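Local coordinates for uncharacterized protein (Cricetid herpesvirus 2, PDB 4ZKQ) that binds chemokines as a virus-encoded decoy receptor, and so probably keeps them from the receptors of the host, at residues T212-R220 with T229-V237; A303-W313 with E324-K333. One frame throughout, in Å; residues are numbered along the deposited sequence.

Contact 1 of 2, residues T212-R220 with T229-V237; sequences TLSKKIYHR and TGGQVSTRV
The carbonyl O of Thr229 lies over Arg220 CA at 3.4 Å, and from here the chain 229-237 runs antiparallel to 212-220. At Gly230 and Gly231 the backbone comes close to His219: Gly231 and His219 exchange two backbone hydrogen bonds, and Gly231 CA sits over the face of the imidazole, 4.0 Å from the ring centroid. The carbonyl O of Gly231 also rests on one face of the Tyr218 ring. Gln232 turns a corner, and its CG meets Tyr218 CD2 at 3.9 Å, the amide plane 60° from the ring. Its carbonyl takes the bent, long bond from Ile217 N, 3.2 Å to Gln232 O. This is a beta bulge within an antiparallel hairpin, the pairing slipping by one residue between Lys216 and His219 as the strand 206-223 passes from one partner strand, 226-231, to the next, 233-244. Val233 O accepts His219 NE2 at 2.9 Å from well above the carbonyl plane; a chi1 of 57°, with CG between the backbone N and carbonyl carbon, folds the imidazole across the bulge to reach it. Ser234 then pairs twice with Lys215, while its CB packs against Ile217 CG2. Beyond it, Thr235 OG1 shares a water with Ser214 OG. Arg236 runs alongside Leu213, NH1 3.8 Å from Leu213 CD1, and ends on the carbonyl O of Ser76. Val237 CG2 closes against Thr212 OG1 at 3.9 Å.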
loop_
_atom_site.group_PDB
_atom_site.type_symbol
_atom_site.label_atom_id
_atom_site.label_comp_id
_atom_site.label_asym_id
_atom_site.label_seq_id
_atom_site.Cartn_x
_atom_site.Cartn_y
_atom_site.Cartn_z
ATOM N N THR A 212 -11.069 9.803 -1.743
ATOM C CA THR A 212 -11.549 8.638 -2.474
ATOM C C THR A 212 -10.468 8.178 -3.447
ATOM O O THR A 212 -10.003 8.950 -4.285
ATOM C CB THR A 212 -12.864 8.945 -3.219
ATOM O OG1 THR A 212 -13.823 9.449 -2.283
ATOM C CG2 THR A 212 -13.428 7.691 -3.886
ATOM N N LEU A 213 -10.059 6.924 -3.295
ATOM C CA LEU A 213 -9.078 6.299 -4.169
ATOM C C LEU A 213 -9.800 5.354 -5.111
ATOM O O LEU A 213 -10.488 4.443 -4.662
ATOM C CB LEU A 213 -8.030 5.540 -3.349
ATOM C CG LEU A 213 -7.266 6.356 -2.303
ATOM C CD1 LEU A 213 -6.435 5.449 -1.403
ATOM C CD2 LEU A 213 -6.386 7.396 -2.969
ATOM N N SER A 214 -9.648 5.570 -6.414
ATOM C CA SER A 214 -10.310 4.735 -7.409
ATOM C C SER A 214 -9.293 4.221 -8.413
ATOM O O SER A 214 -8.659 5.009 -9.104
ATOM C CB SER A 214 -11.409 5.518 -8.133
ATOM O OG SER A 214 -12.279 6.145 -7.209
ATOM N N LYS A 215 -9.143 2.901 -8.475
ATOM C CA LYS A 215 -8.197 2.263 -9.371
ATOM C C LYS A 215 -8.915 1.403 -10.397
ATOM O O LYS A 215 -9.794 0.604 -10.056
ATOM C CB LYS A 215 -7.200 1.403 -8.592
ATOM C CG LYS A 215 -6.331 0.512 -9.488
ATOM C CD LYS A 215 -5.269 -0.239 -8.679
ATOM C CE LYS A 215 -4.133 0.679 -8.221
ATOM N NZ LYS A 215 -3.189 -0.011 -7.281
ATOM N N LYS A 216 -8.519 1.546 -11.653
ATOM C CA LYS A 216 -9.038 0.670 -12.693
ATOM C C LYS A 216 -8.267 -0.643 -12.669
ATOM O O LYS A 216 -7.126 -0.735 -13.126
ATOM C CB LYS A 216 -8.956 1.311 -14.075
ATOM C CG LYS A 216 -9.509 0.396 -15.176
ATOM C CD LYS A 216 -9.560 1.076 -16.533
ATOM C CE LYS A 216 -10.103 0.140 -17.607
ATOM N NZ LYS A 216 -9.930 0.713 -18.973
ATOM N N ILE A 217 -8.911 -1.659 -12.119
ATOM C CA ILE A 217 -8.326 -2.987 -12.024
ATOM C C ILE A 217 -9.485 -3.944 -11.805
ATOM O O ILE A 217 -10.402 -3.651 -11.035
ATOM C CB ILE A 217 -7.286 -3.076 -10.880
ATOM C CG1 ILE A 217 -6.564 -4.430 -10.887
ATOM C CG2 ILE A 217 -7.943 -2.822 -9.534
ATOM C CD1 ILE A 217 -5.263 -4.423 -10.102
ATOM N N TYR A 218 -9.479 -5.065 -12.510
ATOM C CA TYR A 218 -10.550 -6.033 -12.337
ATOM C C TYR A 218 -10.205 -6.912 -11.146
ATOM O O TYR A 218 -9.292 -7.737 -11.215
ATOM C CB TYR A 218 -10.777 -6.879 -13.593
ATOM C CG TYR A 218 -12.138 -7.541 -13.564
ATOM C CD1 TYR A 218 -12.357 -8.692 -12.815
ATOM C CD2 TYR A 218 -13.216 -6.990 -14.248
ATOM C CE1 TYR A 218 -13.605 -9.291 -12.765
ATOM C CE2 TYR A 218 -14.469 -7.584 -14.205
ATOM C CZ TYR A 218 -14.655 -8.733 -13.460
ATOM O OH TYR A 218 -15.894 -9.332 -13.411
ATOM N N HIS A 219 -10.934 -6.717 -10.051
ATOM C CA HIS A 219 -10.647 -7.401 -8.799
ATOM C C HIS A 219 -11.721 -8.426 -8.499
ATOM O O HIS A 219 -12.896 -8.223 -8.807
ATOM C CB HIS A 219 -10.533 -6.396 -7.651
ATOM C CG HIS A 219 -11.752 -5.548 -7.472
ATOM N ND1 HIS A 219 -12.763 -5.871 -6.591
ATOM C CD2 HIS A 219 -12.133 -4.395 -8.073
ATOM C CE1 HIS A 219 -13.706 -4.953 -6.650
ATOM N NE2 HIS A 219 -13.351 -4.043 -7.542
ATOM N N ARG A 220 -11.291 -9.540 -7.924
ATOM C CA ARG A 220 -12.188 -10.577 -7.436
ATOM C C ARG A 220 -11.683 -11.056 -6.091
ATOM O O ARG A 220 -10.471 -11.132 -5.861
ATOM C CB ARG A 220 -12.281 -11.734 -8.431
ATOM C CG ARG A 220 -13.162 -11.414 -9.615
ATOM C CD ARG A 220 -13.171 -12.515 -10.647
ATOM N NE ARG A 220 -11.925 -12.572 -11.404
ATOM C CZ ARG A 220 -11.755 -13.288 -12.512
ATOM N NH1 ARG A 220 -12.756 -14.006 -13.003
ATOM N NH2 ARG A 220 -10.584 -13.279 -13.132
ATOM N N THR A 229 -16.880 -11.343 -3.977
ATOM C CA THR A 229 -17.163 -10.072 -4.628
ATOM C C THR A 229 -16.182 -9.804 -5.762
ATOM O O THR A 229 -15.160 -10.480 -5.886
ATOM C CB THR A 229 -17.114 -8.905 -3.626
ATOM O OG1 THR A 229 -17.451 -7.683 -4.294
ATOM C CG2 THR A 229 -15.727 -8.778 -3.005
ATOM N N GLY A 230 -16.508 -8.821 -6.594
ATOM C CA GLY A 230 -15.679 -8.479 -7.734
ATOM C C GLY A 230 -16.123 -7.181 -8.379
ATOM O O GLY A 230 -17.148 -6.614 -7.998
ATOM N N GLY A 231 -15.353 -6.706 -9.353
ATOM C CA GLY A 231 -15.663 -5.447 -10.008
ATOM C C GLY A 231 -14.557 -4.957 -10.919
ATOM O O GLY A 231 -13.467 -5.521 -10.937
ATOM N N GLN A 232 -14.857 -3.898 -11.671
ATOM C CA GLN A 232 -13.934 -3.312 -12.644
ATOM C C GLN A 232 -13.101 -2.188 -12.046
ATOM O O GLN A 232 -12.091 -1.765 -12.620
ATOM C CB GLN A 232 -14.709 -2.757 -13.841
ATOM C CG GLN A 232 -15.369 -3.786 -14.714
ATOM C CD GLN A 232 -16.001 -3.154 -15.939
ATOM O OE1 GLN A 232 -15.452 -3.228 -17.037
ATOM N NE2 GLN A 232 -17.149 -2.512 -15.751
ATOM N N VAL A 233 -13.557 -1.688 -10.908
ATOM C CA VAL A 233 -12.931 -0.561 -10.243
ATOM C C VAL A 233 -12.817 -0.845 -8.756
ATOM O O VAL A 233 -13.784 -1.256 -8.116
ATOM C CB VAL A 233 -13.734 0.730 -10.470
ATOM C CG1 VAL A 233 -13.211 1.870 -9.610
ATOM C CG2 VAL A 233 -13.700 1.106 -11.936
ATOM N N SER A 234 -11.619 -0.640 -8.223
ATOM C CA SER A 234 -11.371 -0.779 -6.796
ATOM C C SER A 234 -11.482 0.595 -6.158
ATOM O O SER A 234 -10.712 1.495 -6.490
ATOM C CB SER A 234 -9.988 -1.388 -6.543
ATOM O OG SER A 234 -9.712 -1.465 -5.158
ATOM N N THR A 235 -12.454 0.759 -5.267
ATOM C CA THR A 235 -12.684 2.037 -4.614
ATOM C C THR A 235 -12.450 1.945 -3.111
ATOM O O THR A 235 -12.943 1.033 -2.452
ATOM C CB THR A 235 -14.112 2.539 -4.849
ATOM O OG1 THR A 235 -14.380 2.583 -6.255
ATOM C CG2 THR A 235 -14.291 3.923 -4.257
ATOM N N ARG A 236 -11.718 2.919 -2.583
ATOM C CA ARG A 236 -11.403 2.996 -1.159
ATOM C C ARG A 236 -11.598 4.440 -0.724
ATOM O O ARG A 236 -11.147 5.363 -1.404
ATOM C CB ARG A 236 -9.970 2.504 -0.904
ATOM C CG ARG A 236 -9.412 2.737 0.498
ATOM C CD ARG A 236 -8.056 2.027 0.683
ATOM N NE ARG A 236 -7.381 2.467 1.907
ATOM C CZ ARG A 236 -6.093 2.796 2.001
ATOM N NH1 ARG A 236 -5.291 2.733 0.946
ATOM N NH2 ARG A 236 -5.597 3.192 3.169
ATOM N N VAL A 237 -12.293 4.638 0.392
ATOM C CA VAL A 237 -12.518 5.980 0.911
ATOM C C VAL A 237 -11.849 6.125 2.263
ATOM O O VAL A 237 -12.145 5.381 3.198
ATOM C CB VAL A 237 -14.018 6.309 1.042
ATOM C CG1 VAL A 237 -14.208 7.685 1.665
ATOM C CG2 VAL A 237 -14.694 6.254 -0.316
HETATM O O HOH W 1 -14.845 4.895 -7.251
#

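Contact 2 of 2, residues A303-W313 with E324-K333; sequences ADGEPVLASVW and ESCAFVIPTK
Val308 and Ile330, Ala310 and Phe328, Val312 and Cys326 form three hydrogen-bonded pairs of an antiparallel beta hairpin, each pair joined by two backbone hydrogen bonds, the shortest being Ile330 N to Val308 O at 2.7 Å. Apolar contacts run across the pairs and diagonally. Val312 CG1 meets the edge of the Phe328 ring near its plane, 4.1 Å from CE1, and also touches Cys326 CB; a chi1 of 59° sets that methyl between the backbone N and carbonyl carbon, turned to the partner strand. Ala310 CB lies 4.3 Å from Ile330 CD1, and Leu352 of strand 350-355 packs on Ala310 and Phe328. Before the strand begins, Pro307 CB reaches Val329 CG1, on the face of Leu309. A covalent tie adds to this, since Cys326 is disulfide-bonded to Cys347.

Polar side chains act beyond the strand, where Ala303 to Glu306 make a type I' turn. Thr332 OG1 donates to Glu306 O at 2.7 Å, from above the carbonyl plane, and Thr332 CG2 packs on Ala303 CB at 3.6 Å. Lys333 NZ donates to Gly305 O at 3.0 Å and makes a long salt bridge with Glu306 OE2, while a water links Gly305 O to Thr332 N. Gly305 O has two donors, so the turn is gripped by polar bonds at its exposed end, whereas the strands behind it rely on backbone hydrogen bonds and buried apolar groups.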
loop_
_atom_site.group_PDB
_atom_site.type_symbol
_atom_site.label_atom_id
_atom_site.label_comp_id
_atom_site.label_asym_id
_atom_site.label_seq_id
_atom_site.Cartn_x
_atom_site.Cartn_y
_atom_site.Cartn_z
ATOM N N ALA A 303 -1.502 -10.996 -17.986
ATOM C CA ALA A 303 -0.330 -10.295 -17.493
ATOM C C ALA A 303 0.333 -9.376 -18.527
ATOM O O ALA A 303 1.124 -8.501 -18.160
ATOM C CB ALA A 303 0.659 -11.304 -16.979
ATOM N N ASP A 304 0.005 -9.562 -19.803
ATOM C CA ASP A 304 0.564 -8.737 -20.882
ATOM C C ASP A 304 2.094 -8.810 -20.920
ATOM O O ASP A 304 2.772 -7.794 -21.086
ATOM C CB ASP A 304 0.108 -7.272 -20.737
ATOM C CG ASP A 304 0.378 -6.440 -21.990
ATOM O OD1 ASP A 304 0.355 -7.007 -23.104
ATOM O OD2 ASP A 304 0.614 -5.219 -21.858
ATOM N N GLY A 305 2.634 -10.015 -20.762
ATOM C CA GLY A 305 4.072 -10.218 -20.781
ATOM C C GLY A 305 4.779 -9.682 -19.550
ATOM O O GLY A 305 5.997 -9.811 -19.423
ATOM N N GLU A 306 4.015 -9.079 -18.642
ATOM C CA GLU A 306 4.571 -8.506 -17.423
ATOM C C GLU A 306 4.395 -9.477 -16.266
ATOM O O GLU A 306 3.661 -10.460 -16.381
ATOM C CB GLU A 306 3.903 -7.170 -17.100
ATOM C CG GLU A 306 3.879 -6.205 -18.261
ATOM C CD GLU A 306 5.255 -5.980 -18.859
ATOM O OE1 GLU A 306 6.225 -5.850 -18.083
ATOM O OE2 GLU A 306 5.369 -5.945 -20.105
ATOM N N PRO A 307 5.068 -9.210 -15.144
ATOM C CA PRO A 307 4.974 -10.162 -14.041
ATOM C C PRO A 307 3.656 -10.121 -13.284
ATOM O O PRO A 307 2.846 -9.194 -13.412
ATOM C CB PRO A 307 6.123 -9.745 -13.115
ATOM C CG PRO A 307 6.992 -8.869 -13.931
ATOM C CD PRO A 307 6.093 -8.187 -14.886
ATOM N N VAL A 308 3.473 -11.166 -12.489
ATOM C CA VAL A 308 2.421 -11.242 -11.493
ATOM C C VAL A 308 3.085 -11.158 -10.126
ATOM O O VAL A 308 4.124 -11.788 -9.897
ATOM C CB VAL A 308 1.602 -12.549 -11.634
ATOM C CG1 VAL A 308 0.873 -12.917 -10.328
ATOM C CG2 VAL A 308 0.623 -12.433 -12.792
ATOM N N LEU A 309 2.505 -10.353 -9.239
ATOM C CA LEU A 309 2.978 -10.235 -7.871
ATOM C C LEU A 309 2.058 -11.042 -6.978
ATOM O O LEU A 309 0.838 -10.897 -7.052
ATOM C CB LEU A 309 3.010 -8.777 -7.414
ATOM C CG LEU A 309 3.505 -8.530 -5.991
ATOM C CD1 LEU A 309 4.991 -8.836 -5.859
ATOM C CD2 LEU A 309 3.221 -7.102 -5.565
ATOM N N ALA A 310 2.644 -11.906 -6.157
ATOM C CA ALA A 310 1.873 -12.702 -5.215
ATOM C C ALA A 310 2.248 -12.294 -3.800
ATOM O O ALA A 310 3.424 -12.304 -3.440
ATOM C CB ALA A 310 2.116 -14.198 -5.438
ATOM N N SER A 311 1.247 -11.894 -3.015
ATOM C CA SER A 311 1.447 -11.543 -1.616
ATOM C C SER A 311 0.634 -12.505 -0.775
ATOM O O SER A 311 -0.539 -12.722 -1.057
ATOM C CB SER A 311 1.008 -10.104 -1.327
ATOM O OG SER A 311 1.546 -9.190 -2.259
ATOM N N VAL A 312 1.245 -13.069 0.259
ATOM C CA VAL A 312 0.522 -13.966 1.151
ATOM C C VAL A 312 0.873 -13.634 2.584
ATOM O O VAL A 312 2.031 -13.368 2.907
ATOM C CB VAL A 312 0.832 -15.451 0.849
ATOM C CG1 VAL A 312 2.317 -15.743 0.994
ATOM C CG2 VAL A 312 -0.001 -16.379 1.741
ATOM N N TRP A 313 -0.135 -13.626 3.446
ATOM C CA TRP A 313 0.129 -13.468 4.859
ATOM C C TRP A 313 -0.862 -14.266 5.678
ATOM O O TRP A 313 -1.915 -14.656 5.183
ATOM C CB TRP A 313 0.098 -11.991 5.257
ATOM C CG TRP A 313 -1.219 -11.319 5.112
ATOM C CD1 TRP A 313 -1.687 -10.659 4.011
ATOM C CD2 TRP A 313 -2.241 -11.216 6.105
ATOM N NE1 TRP A 313 -2.937 -10.150 4.260
ATOM C CE2 TRP A 313 -3.302 -10.479 5.543
ATOM C CE3 TRP A 313 -2.362 -11.672 7.423
ATOM C CZ2 TRP A 313 -4.467 -10.195 6.242
ATOM C CZ3 TRP A 313 -3.519 -11.388 8.118
ATOM C CH2 TRP A 313 -4.555 -10.658 7.529
ATOM N N GLU A 324 2.614 -13.491 9.768
ATOM C CA GLU A 324 3.584 -14.092 8.858
ATOM C C GLU A 324 3.263 -13.575 7.465
ATOM O O GLU A 324 2.099 -13.554 7.081
ATOM C CB GLU A 324 3.509 -15.623 8.887
ATOM C CG GLU A 324 3.572 -16.260 10.269
ATOM C CD GLU A 324 4.987 -16.433 10.795
ATOM O OE1 GLU A 324 5.953 -16.254 10.023
ATOM O OE2 GLU A 324 5.129 -16.758 11.990
ATOM N N SER A 325 4.277 -13.151 6.713
ATOM C CA SER A 325 4.055 -12.632 5.367
ATOM C C SER A 325 5.225 -12.935 4.436
ATOM O O SER A 325 6.386 -12.848 4.832
ATOM C CB SER A 325 3.817 -11.120 5.411
ATOM O OG SER A 325 3.484 -10.623 4.128
ATOM N N CYS A 326 4.895 -13.294 3.202
ATOM C CA CYS A 326 5.872 -13.531 2.152
ATOM C C CYS A 326 5.332 -12.935 0.861
ATOM O O CYS A 326 4.123 -12.722 0.731
ATOM C CB CYS A 326 6.145 -15.028 1.978
ATOM S SG CYS A 326 6.567 -15.864 3.521
ATOM N N ALA A 327 6.222 -12.668 -0.088
ATOM C CA ALA A 327 5.801 -12.192 -1.398
ATOM C C ALA A 327 6.672 -12.805 -2.484
ATOM O O ALA A 327 7.830 -13.130 -2.237
ATOM C CB ALA A 327 5.847 -10.677 -1.456
ATOM N N PHE A 328 6.089 -12.979 -3.666
ATOM C CA PHE A 328 6.757 -13.618 -4.791
ATOM C C PHE A 328 6.515 -12.832 -6.057
ATOM O O PHE A 328 5.392 -12.398 -6.307
ATOM C CB PHE A 328 6.255 -15.049 -4.988
ATOM C CG PHE A 328 6.306 -15.874 -3.755
ATOM C CD1 PHE A 328 5.260 -15.843 -2.849
ATOM C CD2 PHE A 328 7.400 -16.679 -3.491
ATOM C CE1 PHE A 328 5.302 -16.600 -1.703
ATOM C CE2 PHE A 328 7.445 -17.441 -2.350
ATOM C CZ PHE A 328 6.393 -17.402 -1.453
ATOM N N VAL A 329 7.567 -12.647 -6.849
ATOM C CA VAL A 329 7.429 -12.091 -8.190
ATOM C C VAL A 329 7.427 -13.234 -9.194
ATOM O O VAL A 329 8.305 -14.092 -9.161
ATOM C CB VAL A 329 8.564 -11.111 -8.547
ATOM C CG1 VAL A 329 8.198 -10.321 -9.801
ATOM C CG2 VAL A 329 8.846 -10.173 -7.400
ATOM N N ILE A 330 6.442 -13.236 -10.084
ATOM C CA ILE A 330 6.281 -14.314 -11.046
ATOM C C ILE A 330 6.287 -13.741 -12.452
ATOM O O ILE A 330 5.254 -13.287 -12.945
ATOM C CB ILE A 330 4.976 -15.104 -10.824
ATOM C CG1 ILE A 330 4.788 -15.438 -9.340
ATOM C CG2 ILE A 330 4.988 -16.368 -11.676
ATOM C CD1 ILE A 330 3.479 -16.124 -9.023
ATOM N N PRO A 331 7.459 -13.738 -13.101
ATOM C CA PRO A 331 7.490 -13.236 -14.477
ATOM C C PRO A 331 6.706 -14.154 -15.404
ATOM O O PRO A 331 6.557 -15.339 -15.092
ATOM C CB PRO A 331 8.982 -13.233 -14.819
ATOM C CG PRO A 331 9.555 -14.304 -13.971
ATOM C CD PRO A 331 8.761 -14.292 -12.691
ATOM N N THR A 332 6.200 -13.613 -16.509
ATOM C CA THR A 332 5.422 -14.396 -17.466
ATOM C C THR A 332 6.143 -14.486 -18.818
ATOM O O THR A 332 5.589 -14.987 -19.793
ATOM C CB THR A 332 4.007 -13.801 -17.671
ATOM O OG1 THR A 332 4.110 -12.471 -18.194
ATOM C CG2 THR A 332 3.230 -13.780 -16.346
ATOM N N LYS A 333 7.377 -13.999 -18.864
ATOM C CA LYS A 333 8.241 -14.197 -20.026
ATOM C C LYS A 333 9.688 -14.208 -19.548
ATOM O O LYS A 333 9.969 -13.826 -18.412
ATOM C CB LYS A 333 8.017 -13.107 -21.078
ATOM C CG LYS A 333 8.572 -11.733 -20.714
ATOM C CD LYS A 333 8.346 -10.733 -21.842
ATOM C CE LYS A 333 9.087 -9.419 -21.607
ATOM N NZ LYS A 333 8.326 -8.453 -20.766
HETATM O O HOH W 2 6.989 -10.897 -17.161
#

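Contact 1 and contact 2 are two antiparallel hairpin pairings that follow one another along the chain, the first complete before the second begins. Both belong to one branched sheet: strand 206-223 runs parallel to 388-395, which pairs with 378-384, and that strand in turn flanks 308-315. Two strands therefore separate 212-220 from 303-313. The centres of the two contacts are about 19 Å apart and their nearest atoms about 9 Å, so they do not touch. The two differ in surroundings, since 212-220 with 229-237 is largely at the surface, bulged and bent, while 303-313 with 324-333 is mostly buried and regular. The chain holds no bound chemokine that would place either hairpin relative to the binding surface.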